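Local coordinates for MmcQ/YjbR family DNA-binding protein (Pseudomonas syringae pv. tomato, PDB 3H9X), which is of uncharacterized function but probably binds DNA through a double-wing motif, at residues A[60-68]-A[105-116]. Sequence-based numbering, arbitrary orientation.
Sequences DVIDLKVQP and IHSLIEDSFQLT
The backbone N-H of K65 points almost straight at the hydroxyl of S112, with K65 N and S112 OG 2.8 Å apart and an angle of 171° at the hydrogen. Here a helix packed across a sheet face adds one polar tie to an otherwise mostly apolar contact. The serine reaches that amide because OG stands anti to its own backbone N (chi1 -177°). OG is also hydrogen-bonded to the carbonyl of Y40 on strand 39-47, so this one buried hydroxyl ties the helix to two strands at once. S112 also brings its CA-H to the carbonyl oxygen of K65, where the backbones come closest.

Toward the N-terminal side of S112 the contact becomes apolar. L64 sends CD2 against the helix backbone and L108 CB, meeting the latter at 3.6 Å with the two side chains roughly perpendicular. Although the CB of I109 points away from the strand, the bend at its second torsion turns CD1 back to L64 CD2 and, at 3.7 Å, I62 CD1. The end methyl of I62 also lies near I105 CG2.

At the other end, the aliphatic part of K65 lies across L115 and T116, its CD 3.4 Å from T116 CG2 and, farther off, beside L115 CD1. T116 OG1 is hydrogen-bonded to S112 O, in the carbonyl plane, while CG2 is turned to the lysine. Beyond the strand, Q67 lays CG against L115 CD2 at 3.8 Å.

Strand 58-65 is the middle strand of the five-stranded antiparallel sheet, between 39-47 and 91-95. The segments 60-65 and 105-115 cross at 52°, their axes 6.8 Å apart at closest approach, with L108 touching L74 of helix 71-74 and H106 stacking on Y9 of helix 3-13.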
# COMPACT_ATOMS: atom_id res chain seq x y z
N ASP A 60 -4.43 8.95 -2.26
CA ASP A 60 -4.60 7.76 -1.43
C ASP A 60 -3.62 6.73 -1.96
O ASP A 60 -3.66 6.39 -3.14
CB ASP A 60 -6.02 7.21 -1.50
CG ASP A 60 -6.91 7.76 -0.39
OD1 ASP A 60 -6.54 8.80 0.20
OD2 ASP A 60 -7.97 7.14 -0.13
N VAL A 61 -2.76 6.23 -1.08
CA VAL A 61 -1.73 5.26 -1.46
C VAL A 61 -1.72 4.05 -0.53
O VAL A 61 -2.22 4.12 0.59
CB VAL A 61 -0.31 5.95 -1.47
CG1 VAL A 61 -0.37 7.25 -2.24
CG2 VAL A 61 0.17 6.24 -0.03
N ILE A 62 -1.18 2.93 -1.00
CA ILE A 62 -1.06 1.75 -0.17
C ILE A 62 0.39 1.32 -0.23
O ILE A 62 1.04 1.38 -1.28
CB ILE A 62 -1.90 0.56 -0.63
CG1 ILE A 62 -1.65 0.29 -2.11
CG2 ILE A 62 -3.36 0.79 -0.29
CD1 ILE A 62 -2.19 -1.01 -2.59
N ASP A 63 0.91 0.90 0.92
CA ASP A 63 2.28 0.44 1.02
C ASP A 63 2.24 -1.07 1.09
O ASP A 63 1.47 -1.64 1.86
CB ASP A 63 2.95 1.03 2.24
CG ASP A 63 3.57 2.38 1.94
OD1 ASP A 63 3.02 3.13 1.10
OD2 ASP A 63 4.59 2.71 2.56
N LEU A 64 3.08 -1.68 0.27
CA LEU A 64 3.17 -3.13 0.16
C LEU A 64 4.62 -3.58 0.30
O LEU A 64 5.53 -2.85 -0.06
CB LEU A 64 2.62 -3.56 -1.21
CG LEU A 64 1.13 -3.94 -1.33
CD1 LEU A 64 0.25 -3.03 -0.49
CD2 LEU A 64 0.73 -3.88 -2.80
N LYS A 65 4.83 -4.78 0.83
CA LYS A 65 6.19 -5.29 1.01
C LYS A 65 6.61 -6.11 -0.20
O LYS A 65 5.83 -6.89 -0.73
CB LYS A 65 6.26 -6.15 2.27
CG LYS A 65 7.65 -6.52 2.74
CD LYS A 65 7.54 -7.44 3.97
CE LYS A 65 8.48 -7.02 5.10
NZ LYS A 65 9.91 -6.95 4.68
N VAL A 66 7.84 -5.92 -0.64
CA VAL A 66 8.31 -6.66 -1.79
C VAL A 66 9.72 -7.15 -1.51
O VAL A 66 10.31 -6.81 -0.48
CB VAL A 66 8.31 -5.80 -3.07
CG1 VAL A 66 6.91 -5.23 -3.31
CG2 VAL A 66 9.31 -4.68 -2.95
N GLN A 67 10.25 -7.96 -2.42
CA GLN A 67 11.60 -8.46 -2.27
C GLN A 67 12.57 -7.35 -2.68
O GLN A 67 12.44 -6.75 -3.74
CB GLN A 67 11.80 -9.69 -3.14
CG GLN A 67 10.96 -10.86 -2.70
CD GLN A 67 10.25 -11.53 -3.85
OE1 GLN A 67 10.88 -12.11 -4.74
NE2 GLN A 67 8.92 -11.45 -3.86
N PRO A 68 13.57 -7.08 -1.82
CA PRO A 68 14.56 -6.03 -2.08
C PRO A 68 15.15 -5.96 -3.50
O PRO A 68 15.53 -4.88 -3.95
CB PRO A 68 15.62 -6.31 -1.01
CG PRO A 68 15.47 -7.80 -0.75
CD PRO A 68 13.98 -7.94 -0.71
N ILE A 105 -1.99 -4.71 -9.19
CA ILE A 105 -2.06 -4.38 -7.78
C ILE A 105 -2.45 -5.61 -6.96
O ILE A 105 -1.88 -5.85 -5.91
CB ILE A 105 -3.09 -3.26 -7.51
CG1 ILE A 105 -2.58 -1.93 -8.07
CG2 ILE A 105 -3.35 -3.15 -6.01
CD1 ILE A 105 -3.60 -0.81 -8.01
N HIS A 106 -3.43 -6.39 -7.43
CA HIS A 106 -3.86 -7.58 -6.68
C HIS A 106 -2.72 -8.54 -6.43
O HIS A 106 -2.62 -9.12 -5.35
CB HIS A 106 -4.98 -8.32 -7.41
CG HIS A 106 -6.28 -7.57 -7.42
ND1 HIS A 106 -7.26 -7.81 -8.34
CD2 HIS A 106 -6.72 -6.55 -6.64
CE1 HIS A 106 -8.26 -6.96 -8.15
NE2 HIS A 106 -7.95 -6.19 -7.12
N SER A 107 -1.86 -8.71 -7.44
CA SER A 107 -0.73 -9.62 -7.32
C SER A 107 0.27 -9.08 -6.31
O SER A 107 0.82 -9.84 -5.51
CB SER A 107 -0.07 -9.84 -8.68
OG SER A 107 0.38 -8.62 -9.24
N LEU A 108 0.51 -7.76 -6.34
CA LEU A 108 1.43 -7.11 -5.40
C LEU A 108 0.88 -7.26 -3.96
O LEU A 108 1.64 -7.52 -3.02
CB LEU A 108 1.61 -5.63 -5.77
CG LEU A 108 2.39 -5.36 -7.07
CD1 LEU A 108 2.27 -3.89 -7.48
CD2 LEU A 108 3.84 -5.72 -6.88
N ILE A 109 -0.44 -7.11 -3.82
CA ILE A 109 -1.10 -7.28 -2.52
C ILE A 109 -0.82 -8.73 -2.06
O ILE A 109 -0.61 -8.98 -0.87
CB ILE A 109 -2.66 -7.14 -2.59
CG1 ILE A 109 -3.09 -5.83 -3.25
CG2 ILE A 109 -3.24 -7.26 -1.18
CD1 ILE A 109 -2.94 -4.58 -2.41
N GLU A 110 -0.83 -9.68 -3.00
CA GLU A 110 -0.58 -11.09 -2.69
C GLU A 110 0.88 -11.30 -2.29
O GLU A 110 1.17 -11.95 -1.29
CB GLU A 110 -0.91 -11.98 -3.90
CG GLU A 110 -0.72 -13.50 -3.69
CD GLU A 110 -1.50 -14.06 -2.49
OE1 GLU A 110 -2.73 -13.84 -2.42
OE2 GLU A 110 -0.89 -14.73 -1.62
N ASP A 111 1.79 -10.73 -3.07
CA ASP A 111 3.20 -10.84 -2.78
C ASP A 111 3.53 -10.34 -1.37
O ASP A 111 4.28 -10.98 -0.64
CB ASP A 111 3.99 -10.08 -3.83
CG ASP A 111 4.11 -10.85 -5.13
OD1 ASP A 111 3.16 -11.59 -5.50
OD2 ASP A 111 5.15 -10.71 -5.81
N SER A 112 2.98 -9.18 -0.99
CA SER A 112 3.21 -8.59 0.34
C SER A 112 2.62 -9.49 1.41
O SER A 112 3.17 -9.61 2.51
CB SER A 112 2.57 -7.20 0.41
OG SER A 112 2.83 -6.56 1.63
N PHE A 113 1.49 -10.13 1.09
CA PHE A 113 0.81 -11.04 2.01
C PHE A 113 1.69 -12.26 2.31
O PHE A 113 1.92 -12.59 3.46
CB PHE A 113 -0.53 -11.49 1.42
CG PHE A 113 -1.41 -12.22 2.39
CD1 PHE A 113 -2.03 -11.55 3.43
CD2 PHE A 113 -1.60 -13.59 2.28
CE1 PHE A 113 -2.83 -12.23 4.35
CE2 PHE A 113 -2.40 -14.28 3.19
CZ PHE A 113 -3.01 -13.60 4.23
N GLN A 114 2.16 -12.93 1.25
CA GLN A 114 3.02 -14.10 1.37
C GLN A 114 4.38 -13.79 1.97
O GLN A 114 4.99 -14.63 2.60
CB GLN A 114 3.24 -14.77 0.01
CG GLN A 114 2.04 -15.46 -0.61
CD GLN A 114 1.39 -16.47 0.32
OE1 GLN A 114 2.05 -17.35 0.86
NE2 GLN A 114 0.08 -16.34 0.50
N LEU A 115 4.88 -12.58 1.73
CA LEU A 115 6.19 -12.16 2.23
C LEU A 115 6.15 -11.95 3.74
O LEU A 115 7.19 -11.88 4.39
CB LEU A 115 6.60 -10.85 1.54
CG LEU A 115 8.04 -10.67 1.06
CD1 LEU A 115 9.02 -10.95 2.21
CD2 LEU A 115 8.28 -11.61 -0.10
N THR A 116 4.95 -11.87 4.28
CA THR A 116 4.75 -11.63 5.70
C THR A 116 3.92 -12.71 6.39
O THR A 116 3.45 -12.52 7.51
CB THR A 116 4.07 -10.26 5.90
OG1 THR A 116 2.99 -10.13 4.97
CG2 THR A 116 5.06 -9.14 5.66